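Local coordinates for Hydrogenase/urease maturation factor HypB (Helicobacter pylori, PDB 4LPS), which binds and slowly hydrolyses GTP, an activity essential for delivering nickel to [NiFe] hydrogenase, and is also required for urease maturation, at residues A[59-62]-A[63-67]; A[162-165]-A[166-170]; A[194-197]-A[198-202]; A[215-218]-A[219-222]. All coordinates share one frame; numbering follows the deposited sequence.

Overall arrangement
From the N terminus, interaction 1 (59-67) comes first, on the helix that begins with the last residues of the P-loop, with the GDP phosphates and magnesium at its start. Interaction 2 (162-170) turns the chain after strand 152-158 into a short helix, and interaction 3 (194-202) lies on a later helix. Interaction 4 (215-222) starts the last helix and returns to the nucleotide. The four follow in series without nesting or crossing, each spanning local turns. Two clusters result: interactions 1 and 4 meet beside GDP, with centres about 11 Å apart, while interactions 2 and 3 touch, packing helix 165-168 against helix 194-204 beside strands 152-158 and 178-182, their centres about 9 Å apart.

Interaction 1: residues A[59-62]-A[63-67]; sequences KTTM and LENLA. With MG (magnesium ion), chain C; GDP (guanosine-5'-diphosphate), chain D; PO4 (phosphate ion), chain E.
Glu64 N donates to Thr60 O (2.9 Å), and Leu63 N to Lys59 O in the same way. Lys59 and Thr60 close the P-loop and also begin helix 59-66, and the amide hydrogens at its very start go to the nucleotide instead. Thr60 N gives an almost straight bond to GDP O2B (2.9 Å, 170°), Lys59 N reaches GDP O3B, and Thr61 N reaches GDP O1A. Thr61 OG1 donates to that same O1A (2.6 Å), which is therefore gripped twice by one residue. Lys59 turns back beside the phosphates through bends at chi3 and chi4, and its NZ bonds to GDP O3B (2.7 Å), the phosphate ion and Ser53 OG, a setting in which the ammonium probably offsets the negative charge of the phosphate oxygens. With chi1 at -60°, Thr60 sets OG1 beside its own N and on the magnesium (2.3 Å). GDP O2B, the phosphate, a water, Asp86 and Glu135 complete the metal shell, and the water donates to both GDP phosphates. Glu64 lies back along Thr60 O, while its OE1 forms a salt bridge with Arg89. Met62 CE meets Leu63 CD2 at 4.2 Å, an apolar contact. Leu63 packs on strands 74-80 and 131-135, Glu64 on helix 85-91, and Met62 on the loop at Met213.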
loop_
_atom_site.group_PDB
_atom_site.type_symbol
_atom_site.label_atom_id
_atom_site.label_comp_id
_atom_site.label_asym_id
_atom_site.label_seq_id
_atom_site.Cartn_x
_atom_site.Cartn_y
_atom_site.Cartn_z
ATOM N N LYS A 59 -1.982 -3.645 -7.330
ATOM C CA LYS A 59 -1.203 -2.581 -6.689
ATOM C C LYS A 59 -0.482 -1.650 -7.669
ATOM O O LYS A 59 -0.632 -0.429 -7.595
ATOM C CB LYS A 59 -0.176 -3.182 -5.722
ATOM C CG LYS A 59 -0.784 -3.971 -4.574
ATOM C CD LYS A 59 0.280 -4.398 -3.571
ATOM C CE LYS A 59 1.246 -5.416 -4.165
ATOM N NZ LYS A 59 0.543 -6.551 -4.831
ATOM N N THR A 60 0.322 -2.221 -8.561
ATOM C CA THR A 60 1.100 -1.415 -9.498
ATOM C C THR A 60 0.195 -0.621 -10.440
ATOM O O THR A 60 0.460 0.550 -10.721
ATOM C CB THR A 60 2.065 -2.283 -10.325
ATOM O OG1 THR A 60 2.981 -2.949 -9.446
ATOM C CG2 THR A 60 2.851 -1.426 -11.312
ATOM N N THR A 61 -0.874 -1.256 -10.916
ATOM C CA THR A 61 -1.828 -0.590 -11.801
ATOM C C THR A 61 -2.457 0.605 -11.101
ATOM O O THR A 61 -2.622 1.672 -11.697
ATOM C CB THR A 61 -2.941 -1.549 -12.269
ATOM O OG1 THR A 61 -2.369 -2.622 -13.030
ATOM C CG2 THR A 61 -3.962 -0.811 -13.128
ATOM N N MET A 62 -2.802 0.419 -9.831
ATOM C CA MET A 62 -3.382 1.494 -9.034
ATOM C C MET A 62 -2.438 2.688 -8.931
ATOM O O MET A 62 -2.857 3.835 -9.095
ATOM C CB MET A 62 -3.730 0.993 -7.636
ATOM C CG MET A 62 -4.439 2.025 -6.784
ATOM S SD MET A 62 -4.609 1.455 -5.086
ATOM C CE MET A 62 -2.888 1.461 -4.590
ATOM N N LEU A 63 -1.166 2.413 -8.651
ATOM C CA LEU A 63 -0.164 3.468 -8.544
ATOM C C LEU A 63 0.043 4.168 -9.885
ATOM O O LEU A 63 0.224 5.385 -9.928
ATOM C CB LEU A 63 1.162 2.905 -8.023
ATOM C CG LEU A 63 1.146 2.324 -6.604
ATOM C CD1 LEU A 63 2.515 1.808 -6.213
ATOM C CD2 LEU A 63 0.685 3.375 -5.608
ATOM N N GLU A 64 0.030 3.398 -10.972
ATOM C CA GLU A 64 0.106 3.971 -12.315
ATOM C C GLU A 64 -1.031 4.962 -12.549
ATOM O O GLU A 64 -0.828 6.033 -13.121
ATOM C CB GLU A 64 0.066 2.872 -13.383
ATOM C CG GLU A 64 1.343 2.051 -13.516
ATOM C CD GLU A 64 1.182 0.880 -14.472
ATOM O OE1 GLU A 64 0.142 0.190 -14.399
ATOM O OE2 GLU A 64 2.088 0.654 -15.301
ATOM N N ASN A 65 -2.227 4.594 -12.099
ATOM C CA ASN A 65 -3.400 5.449 -12.241
ATOM C C ASN A 65 -3.368 6.663 -11.309
ATOM O O ASN A 65 -3.869 7.733 -11.655
ATOM C CB ASN A 65 -4.672 4.635 -11.998
ATOM C CG ASN A 65 -4.987 3.690 -13.143
ATOM O OD1 ASN A 65 -4.663 3.969 -14.297
ATOM N ND2 ASN A 65 -5.603 2.555 -12.827
ATOM N N LEU A 66 -2.783 6.494 -10.125
ATOM C CA LEU A 66 -2.659 7.596 -9.172
ATOM C C LEU A 66 -1.708 8.678 -9.688
ATOM O O LEU A 66 -1.854 9.856 -9.361
ATOM C CB LEU A 66 -2.183 7.083 -7.810
ATOM C CG LEU A 66 -3.227 6.425 -6.902
ATOM C CD1 LEU A 66 -2.562 5.841 -5.661
ATOM C CD2 LEU A 66 -4.304 7.423 -6.514
ATOM N N ALA A 67 -0.730 8.270 -10.488
ATOM C CA ALA A 67 0.225 9.202 -11.079
ATOM C C ALA A 67 -0.432 10.227 -12.002
ATOM O O ALA A 67 0.183 11.237 -12.352
ATOM C CB ALA A 67 1.289 8.435 -11.836
HETATM MG MG MG C . 3.079 -5.125 -8.618
HETATM P PB GDP D . -0.054 -6.249 -8.664
HETATM O O1B GDP D . 0.728 -7.491 -9.010
HETATM O O2B GDP D . 0.842 -5.037 -8.681
HETATM O O3B GDP D . -0.648 -6.370 -7.282
HETATM O O3A GDP D . -1.258 -6.068 -9.710
HETATM P PA GDP D . -1.039 -5.621 -11.243
HETATM O O1A GDP D . -1.062 -4.118 -11.351
HETATM O O2A GDP D . 0.228 -6.192 -11.826
HETATM O "O5'" GDP D . -2.347 -6.214 -11.949
HETATM C "C5'" GDP D . -2.412 -7.589 -12.319
HETATM C "C4'" GDP D . -3.447 -7.744 -13.422
HETATM O "O4'" GDP D . -4.700 -7.217 -12.983
HETATM C "C3'" GDP D . -3.050 -6.946 -14.650
HETATM O "O3'" GDP D . -3.376 -7.728 -15.804
HETATM C "C2'" GDP D . -3.935 -5.721 -14.631
HETATM O "O2'" GDP D . -4.248 -5.306 -15.959
HETATM C "C1'" GDP D . -5.169 -6.244 -13.922
HETATM N N9 GDP D . -5.911 -5.190 -13.195
HETATM C C8 GDP D . -5.430 -4.277 -12.329
HETATM N N7 GDP D . -6.433 -3.500 -11.850
HETATM C C5 GDP D . -7.586 -3.928 -12.406
HETATM C C6 GDP D . -9.021 -3.562 -12.341
HETATM O O6 GDP D . -9.412 -2.623 -11.619
HETATM N N1 GDP D . -9.888 -4.268 -13.077
HETATM C C2 GDP D . -9.494 -5.286 -13.866
HETATM N N2 GDP D . -10.419 -5.960 -14.588
HETATM N N3 GDP D . -8.200 -5.675 -13.973
HETATM C C4 GDP D . -7.229 -5.045 -13.282
HETATM P P PO4 E . 3.165 -8.220 -6.780
HETATM O O1 PO4 E . 4.229 -7.927 -5.753
HETATM O O2 PO4 E . 3.163 -7.118 -7.806
HETATM O O3 PO4 E . 3.465 -9.536 -7.452
HETATM O O4 PO4 E . 1.823 -8.291 -6.102
HETATM O O HOH W 1 2.766 -6.233 -10.568
#

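Interaction 2: residues A[162-165]-A[166-170]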
loop_
_atom_site.group_PDB
_atom_site.type_symbol
_atom_site.label_atom_id
_atom_site.label_comp_id
_atom_site.label_asym_id
_atom_site.label_seq_id
_atom_site.Cartn_x
_atom_site.Cartn_y
_atom_site.Cartn_z
ATOM N N GLY A 162 -11.854 -13.864 -4.349
ATOM C CA GLY A 162 -12.946 -14.431 -3.574
ATOM C C GLY A 162 -13.344 -13.545 -2.408
ATOM O O GLY A 162 -12.488 -12.935 -1.763
ATOM N N ASP A 163 -14.643 -13.483 -2.131
ATOM C CA ASP A 163 -15.176 -12.596 -1.102
ATOM C C ASP A 163 -15.038 -13.179 0.305
ATOM O O ASP A 163 -15.529 -12.602 1.276
ATOM C CB ASP A 163 -16.644 -12.254 -1.411
ATOM C CG ASP A 163 -17.538 -13.486 -1.514
ATOM O OD1 ASP A 163 -17.211 -14.541 -0.930
ATOM O OD2 ASP A 163 -18.583 -13.400 -2.194
ATOM N N ASP A 164 -14.371 -14.327 0.399
ATOM C CA ASP A 164 -14.217 -15.038 1.663
ATOM C C ASP A 164 -12.840 -14.850 2.296
ATOM O O ASP A 164 -12.544 -15.436 3.338
ATOM C CB ASP A 164 -14.477 -16.529 1.450
ATOM C CG ASP A 164 -13.428 -17.184 0.569
ATOM O OD1 ASP A 164 -12.941 -16.530 -0.377
ATOM O OD2 ASP A 164 -13.083 -18.355 0.821
ATOM N N LYS A 165 -12.000 -14.026 1.682
ATOM C CA LYS A 165 -10.585 -14.021 2.035
ATOM C C LYS A 165 -10.285 -13.289 3.338
ATOM O O LYS A 165 -9.239 -13.520 3.952
ATOM C CB LYS A 165 -9.768 -13.418 0.895
ATOM C CG LYS A 165 -9.710 -14.311 -0.339
ATOM C CD LYS A 165 -8.926 -15.580 -0.037
ATOM C CE LYS A 165 -8.893 -16.513 -1.233
ATOM N NZ LYS A 165 -10.216 -17.159 -1.473
ATOM N N VAL A 166 -11.190 -12.408 3.760
ATOM C CA VAL A 166 -10.930 -11.570 4.926
ATOM C C VAL A 166 -10.731 -12.434 6.170
ATOM O O VAL A 166 -9.749 -12.276 6.895
ATOM C CB VAL A 166 -12.069 -10.559 5.179
ATOM C CG1 VAL A 166 -11.879 -9.857 6.516
ATOM C CG2 VAL A 166 -12.129 -9.534 4.060
ATOM N N LEU A 167 -11.666 -13.345 6.415
ATOM C CA LEU A 167 -11.568 -14.235 7.567
ATOM C C LEU A 167 -10.490 -15.311 7.409
ATOM O O LEU A 167 -10.059 -15.909 8.397
ATOM C CB LEU A 167 -12.921 -14.895 7.846
ATOM C CG LEU A 167 -14.000 -13.974 8.424
ATOM C CD1 LEU A 167 -15.101 -14.771 9.116
ATOM C CD2 LEU A 167 -13.392 -12.965 9.378
ATOM N N LYS A 168 -10.064 -15.566 6.174
ATOM C CA LYS A 168 -8.998 -16.534 5.927
ATOM C C LYS A 168 -7.627 -15.954 6.236
ATOM O O LYS A 168 -6.696 -16.688 6.568
ATOM C CB LYS A 168 -9.039 -17.028 4.482
ATOM C CG LYS A 168 -10.078 -18.109 4.229
ATOM C CD LYS A 168 -10.028 -18.579 2.786
ATOM C CE LYS A 168 -10.909 -19.797 2.577
ATOM N NZ LYS A 168 -10.978 -20.182 1.140
ATOM N N TYR A 169 -7.505 -14.634 6.124
ATOM C CA TYR A 169 -6.248 -13.975 6.447
ATOM C C TYR A 169 -6.494 -12.824 7.424
ATOM O O TYR A 169 -6.200 -11.667 7.115
ATOM C CB TYR A 169 -5.564 -13.484 5.168
ATOM C CG TYR A 169 -5.275 -14.609 4.199
ATOM C CD1 TYR A 169 -6.247 -15.056 3.311
ATOM C CD2 TYR A 169 -4.050 -15.263 4.211
ATOM C CE1 TYR A 169 -5.996 -16.094 2.436
ATOM C CE2 TYR A 169 -3.790 -16.305 3.341
ATOM C CZ TYR A 169 -4.766 -16.716 2.458
ATOM O OH TYR A 169 -4.509 -17.755 1.594
ATOM N N PRO A 170 -7.036 -13.145 8.616
ATOM C CA PRO A 170 -7.485 -12.121 9.564
ATOM C C PRO A 170 -6.376 -11.190 10.051
ATOM O O PRO A 170 -6.658 -10.013 10.277
ATOM C CB PRO A 170 -8.053 -12.947 10.727
ATOM C CG PRO A 170 -7.349 -14.250 10.646
ATOM C CD PRO A 170 -7.167 -14.500 9.181
HETATM O O HOH W 2 -14.176 -12.067 3.284
#
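Asp164 and Lys168 are joined by a salt bridge, with NZ of Lys168 donating to OD2 of Asp164 at 2.8 Å. The ammonium arrives on the syn side of that oxygen, 23° out of the carboxylate plane, at the end of a lysine chain extended beyond CG. The other oxygen, OD1, takes Lys165 NZ at 3.0 Å, again syn, so each carboxylate oxygen has its own lysine. The Asp164 side chain stands between its backbone N and carbonyl carbon (chi1 66°), lifting the carboxylate to both. The two NZ atoms are 4.1 Å apart, and the shared aspartate probably offsets their repulsion; Lys165 NZ also donates to Glu161 O.

Backbone bonds make a second group. A type I turn from Gly162 to Lys165 leads into the short helix, where Lys165 O accepts from Tyr169 N (3.0 Å) and weakly from Lys168 N. A water bridges Asp163 O and Val166 N, serving an amide at the start of the helix. The polar Lys165 O also lies at the ring edge of Tyr169, in its plane.

Apolar contact is slight: Lys165 and Tyr169 run side by side, with CD of Lys165 3.9 Å from CE1 of Tyr169. Lys165 also takes part, with Pro160, Glu161 and Phe190, in a further GDP contact, probably to a nucleotide of a lattice neighbour; the P-loop GDP is about 14 Å from its side chain. Val166 packs on Leu157 of strand 152-158 and, with Leu167, on Asp200 and Leu204 of helix 194-204, while Tyr169 touches the loop at Leu140 and Val141.

Interaction 3: residues A[194-197]-A[198-202]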
loop_
_atom_site.group_PDB
_atom_site.type_symbol
_atom_site.label_atom_id
_atom_site.label_comp_id
_atom_site.label_asym_id
_atom_site.label_seq_id
_atom_site.Cartn_x
_atom_site.Cartn_y
_atom_site.Cartn_z
ATOM N N VAL A 194 -19.823 -8.211 -1.998
ATOM C CA VAL A 194 -19.297 -7.086 -1.227
ATOM C C VAL A 194 -19.795 -7.134 0.218
ATOM O O VAL A 194 -19.074 -6.769 1.147
ATOM C CB VAL A 194 -19.684 -5.741 -1.883
ATOM C CG1 VAL A 194 -19.301 -4.561 -0.999
ATOM C CG2 VAL A 194 -19.008 -5.610 -3.236
ATOM N N SER A 195 -21.030 -7.598 0.396
ATOM C CA SER A 195 -21.621 -7.741 1.720
ATOM C C SER A 195 -20.801 -8.666 2.618
ATOM O O SER A 195 -20.684 -8.428 3.817
ATOM C CB SER A 195 -23.055 -8.264 1.610
ATOM O OG SER A 195 -23.099 -9.523 0.961
ATOM N N GLN A 196 -20.234 -9.719 2.036
ATOM C CA GLN A 196 -19.432 -10.670 2.800
ATOM C C GLN A 196 -18.171 -10.006 3.350
ATOM O O GLN A 196 -17.825 -10.168 4.523
ATOM C CB GLN A 196 -19.057 -11.868 1.931
ATOM C CG GLN A 196 -18.443 -13.038 2.691
ATOM C CD GLN A 196 -19.386 -13.635 3.717
ATOM O OE1 GLN A 196 -20.489 -14.069 3.383
ATOM N NE2 GLN A 196 -18.954 -13.668 4.973
ATOM N N VAL A 197 -17.482 -9.267 2.486
ATOM C CA VAL A 197 -16.286 -8.539 2.884
ATOM C C VAL A 197 -16.623 -7.497 3.943
ATOM O O VAL A 197 -15.897 -7.333 4.926
ATOM C CB VAL A 197 -15.623 -7.853 1.679
ATOM C CG1 VAL A 197 -14.415 -7.047 2.127
ATOM C CG2 VAL A 197 -15.215 -8.888 0.647
ATOM N N LYS A 198 -17.729 -6.793 3.729
ATOM C CA LYS A 198 -18.164 -5.757 4.658
ATOM C C LYS A 198 -18.439 -6.349 6.035
ATOM O O LYS A 198 -18.019 -5.795 7.050
ATOM C CB LYS A 198 -19.413 -5.050 4.126
ATOM C CG LYS A 198 -19.956 -3.961 5.041
ATOM C CD LYS A 198 -19.051 -2.733 5.007
ATOM C CE LYS A 198 -19.436 -1.710 6.066
ATOM N NZ LYS A 198 -18.408 -0.633 6.168
ATOM N N GLU A 199 -19.125 -7.487 6.061
ATOM C CA GLU A 199 -19.529 -8.112 7.312
ATOM C C GLU A 199 -18.339 -8.730 8.035
ATOM O O GLU A 199 -18.265 -8.696 9.265
ATOM C CB GLU A 199 -20.599 -9.173 7.054
ATOM C CG GLU A 199 -21.957 -8.599 6.675
ATOM C CD GLU A 199 -22.846 -9.613 5.985
ATOM O OE1 GLU A 199 -23.863 -9.203 5.385
ATOM O OE2 GLU A 199 -22.528 -10.821 6.044
ATOM N N ASP A 200 -17.424 -9.313 7.268
ATOM C CA ASP A 200 -16.198 -9.875 7.826
ATOM C C ASP A 200 -15.323 -8.788 8.434
ATOM O O ASP A 200 -14.762 -8.959 9.518
ATOM C CB ASP A 200 -15.424 -10.640 6.756
ATOM C CG ASP A 200 -16.037 -11.989 6.451
ATOM O OD1 ASP A 200 -17.002 -12.377 7.144
ATOM O OD2 ASP A 200 -15.545 -12.665 5.521
ATOM N N MET A 201 -15.197 -7.671 7.725
ATOM C CA MET A 201 -14.438 -6.536 8.238
ATOM C C MET A 201 -15.131 -5.924 9.446
ATOM O O MET A 201 -14.474 -5.369 10.329
ATOM C CB MET A 201 -14.229 -5.470 7.160
ATOM C CG MET A 201 -13.160 -5.808 6.136
ATOM S SD MET A 201 -11.555 -6.098 6.911
ATOM C CE MET A 201 -11.250 -4.517 7.698
ATOM N N GLN A 202 -16.457 -6.010 9.474
ATOM C CA GLN A 202 -17.223 -5.517 10.613
ATOM C C GLN A 202 -16.826 -6.239 11.900
ATOM O O GLN A 202 -16.741 -5.629 12.964
ATOM C CB GLN A 202 -18.723 -5.690 10.363
ATOM C CG GLN A 202 -19.346 -4.586 9.523
ATOM C CD GLN A 202 -19.338 -3.239 10.212
ATOM O OE1 GLN A 202 -19.126 -2.207 9.573
ATOM N NE2 GLN A 202 -19.577 -3.236 11.519
#
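Gln196 folds its side chain over the carboxylate of Asp200, one helical turn further along. The helix, 194-204, is the crossover of a beta-alpha-beta unit between strands 178-182 and 210-212 of the P-loop GTPase sheet. NE2 of Gln196 donates to OD1 of Asp200 (3.2 Å) from above the carboxylate plane, 41° out of it, while the acceptor lies in the amide's own plane. The two flat groups are turned 57° against each other, and the bond is bent. A bend at chi2 (62°) brings the amide back to Asp200; Lys203 adds a long, weak ion pair to OD1. On the exposed side, Glu199 runs beside the Ser195 carbonyl, its CG 3.1 Å from Ser195 O, and its OE1 comes within 4.0 Å of Ser195 CB. The other side is apolar. Val197 faces Ile181 and Phe192, and Met201, bent at chi2 and chi3, touches Val179, Ala208 and Ile210, so the inner side of the helix packs on both flanking strands. Backbone bonds to Val194, Ser195 and Gln196 carry the turns forward, and in the last step Val197 O accepts from Met201 N at 2.9 Å, while Val197 CG1 lies 4.4 Å from Met201 CG.

Interaction 4: residues A[215-218]-A[219-222]. With GDP (guanosine-5'-diphosphate), chain D.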
loop_
_atom_site.group_PDB
_atom_site.type_symbol
_atom_site.label_atom_id
_atom_site.label_comp_id
_atom_site.label_asym_id
_atom_site.label_seq_id
_atom_site.Cartn_x
_atom_site.Cartn_y
_atom_site.Cartn_z
ATOM N N SER A 215 -9.728 0.046 -12.079
ATOM C CA SER A 215 -8.882 0.793 -13.000
ATOM C C SER A 215 -9.704 1.410 -14.129
ATOM O O SER A 215 -9.251 2.328 -14.813
ATOM C CB SER A 215 -7.791 -0.112 -13.573
ATOM O OG SER A 215 -8.358 -1.206 -14.269
ATOM N N LYS A 216 -10.916 0.894 -14.314
ATOM C CA LYS A 216 -11.820 1.378 -15.348
ATOM C C LYS A 216 -12.733 2.474 -14.808
ATOM O O LYS A 216 -13.582 2.996 -15.530
ATOM C CB LYS A 216 -12.650 0.222 -15.902
ATOM C CG LYS A 216 -11.813 -0.892 -16.514
ATOM C CD LYS A 216 -12.680 -2.053 -16.978
ATOM C CE LYS A 216 -11.871 -3.048 -17.800
ATOM N NZ LYS A 216 -12.455 -4.420 -17.748
ATOM N N ASP A 217 -12.562 2.804 -13.531
ATOM C CA ASP A 217 -13.401 3.798 -12.869
ATOM C C ASP A 217 -12.519 4.890 -12.266
ATOM O O ASP A 217 -12.100 4.796 -11.112
ATOM C CB ASP A 217 -14.277 3.119 -11.803
ATOM C CG ASP A 217 -15.014 4.107 -10.904
ATOM O OD1 ASP A 217 -14.989 5.329 -11.159
ATOM O OD2 ASP A 217 -15.655 3.646 -9.936
ATOM N N PRO A 218 -12.232 5.933 -13.061
ATOM C CA PRO A 218 -11.443 7.097 -12.640
ATOM C C PRO A 218 -11.993 7.764 -11.384
ATOM O O PRO A 218 -11.225 8.290 -10.578
ATOM C CB PRO A 218 -11.549 8.043 -13.839
ATOM C CG PRO A 218 -11.746 7.142 -15.003
ATOM C CD PRO A 218 -12.587 6.003 -14.491
ATOM N N LYS A 219 -13.312 7.737 -11.228
ATOM C CA LYS A 219 -13.966 8.363 -10.088
ATOM C C LYS A 219 -13.600 7.665 -8.778
ATOM O O LYS A 219 -13.442 8.316 -7.745
ATOM C CB LYS A 219 -15.484 8.356 -10.291
ATOM C CG LYS A 219 -16.286 9.015 -9.179
ATOM C CD LYS A 219 -15.743 10.394 -8.831
ATOM C CE LYS A 219 -16.625 11.091 -7.806
ATOM N NZ LYS A 219 -17.157 10.140 -6.790
ATOM N N SER A 220 -13.463 6.341 -8.825
ATOM C CA SER A 220 -13.043 5.571 -7.657
ATOM C C SER A 220 -11.600 5.891 -7.285
ATOM O O SER A 220 -11.248 5.947 -6.106
ATOM C CB SER A 220 -13.207 4.068 -7.907
ATOM O OG SER A 220 -12.180 3.564 -8.743
ATOM N N LEU A 221 -10.768 6.097 -8.300
ATOM C CA LEU A 221 -9.372 6.456 -8.087
ATOM C C LEU A 221 -9.306 7.833 -7.451
ATOM O O LEU A 221 -8.532 8.071 -6.523
ATOM C CB LEU A 221 -8.598 6.454 -9.407
ATOM C CG LEU A 221 -7.801 5.213 -9.817
ATOM C CD1 LEU A 221 -6.783 4.839 -8.747
ATOM C CD2 LEU A 221 -8.724 4.044 -10.124
ATOM N N GLU A 222 -10.119 8.740 -7.981
ATOM C CA GLU A 222 -10.183 10.113 -7.504
ATOM C C GLU A 222 -10.654 10.184 -6.054
ATOM O O GLU A 222 -10.139 10.979 -5.267
ATOM C CB GLU A 222 -11.108 10.930 -8.408
ATOM C CG GLU A 222 -11.248 12.392 -8.028
ATOM C CD GLU A 222 -11.940 13.202 -9.106
ATOM O OE1 GLU A 222 -11.387 14.244 -9.518
ATOM O OE2 GLU A 222 -13.041 12.799 -9.538
HETATM P PB GDP D . -0.054 -6.249 -8.664
HETATM O O1B GDP D . 0.728 -7.491 -9.010
HETATM O O2B GDP D . 0.842 -5.037 -8.681
HETATM O O3B GDP D . -0.648 -6.370 -7.282
HETATM O O3A GDP D . -1.258 -6.068 -9.710
HETATM P PA GDP D . -1.039 -5.621 -11.243
HETATM O O1A GDP D . -1.062 -4.118 -11.351
HETATM O O2A GDP D . 0.228 -6.192 -11.826
HETATM O "O5'" GDP D . -2.347 -6.214 -11.949
HETATM C "C5'" GDP D . -2.412 -7.589 -12.319
HETATM C "C4'" GDP D . -3.447 -7.744 -13.422
HETATM O "O4'" GDP D . -4.700 -7.217 -12.983
HETATM C "C3'" GDP D . -3.050 -6.946 -14.650
HETATM O "O3'" GDP D . -3.376 -7.728 -15.804
HETATM C "C2'" GDP D . -3.935 -5.721 -14.631
HETATM O "O2'" GDP D . -4.248 -5.306 -15.959
HETATM C "C1'" GDP D . -5.169 -6.244 -13.922
HETATM N N9 GDP D . -5.911 -5.190 -13.195
HETATM C C8 GDP D . -5.430 -4.277 -12.329
HETATM N N7 GDP D . -6.433 -3.500 -11.850
HETATM C C5 GDP D . -7.586 -3.928 -12.406
HETATM C C6 GDP D . -9.021 -3.562 -12.341
HETATM O O6 GDP D . -9.412 -2.623 -11.619
HETATM N N1 GDP D . -9.888 -4.268 -13.077
HETATM C C2 GDP D . -9.494 -5.286 -13.866
HETATM N N2 GDP D . -10.419 -5.960 -14.588
HETATM N N3 GDP D . -8.200 -5.675 -13.973
HETATM C C4 GDP D . -7.229 -5.045 -13.282
#
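The Asp217 carboxylate presents one face to Ser220: both N and CB of Ser220 stand above that face, CB 3.2 Å from Asp217 OD2. OD1 accepts a weak bond from Ser220 N (3.0 Å), approached steeply out of the carboxylate plane. The guanine of GDP, the second flat group, is met by Ser215. Ser215 N donates nearly straight to O6 (2.7 Å, 173°) but from well out of the ring plane, and Ser215 OG sits over C6 on the same side, 3.1 Å away.

Asp217 is the N-cap of helix 218-234. Its CG is anti to the backbone N (chi1 170°), which swings the carboxylate onto the first turn. Asp217 O is shared: Ser220 OG donates to it at 2.7 Å, lying in the carbonyl plane, and the amides of Ser220 and Leu221 add weak bonds. Ser220 OG is also hydrogen-bonded to Ser214 N, so it ties the loop to the helix start. After that weak Leu221 bond, Glu222 N to Pro218 O (2.9 Å) is the next helical bond and is not weak. Lys219 turns its ammonium to Asp223, and Leu221 packs on Asn65 and Phe69.

An aspartate N-cap followed by proline thus starts the helix directly after Ser214-Ser215-Lys216, a sequence consistent with the SAK-type G5 loop that reads guanine O6 through a backbone amide in P-loop GTPases.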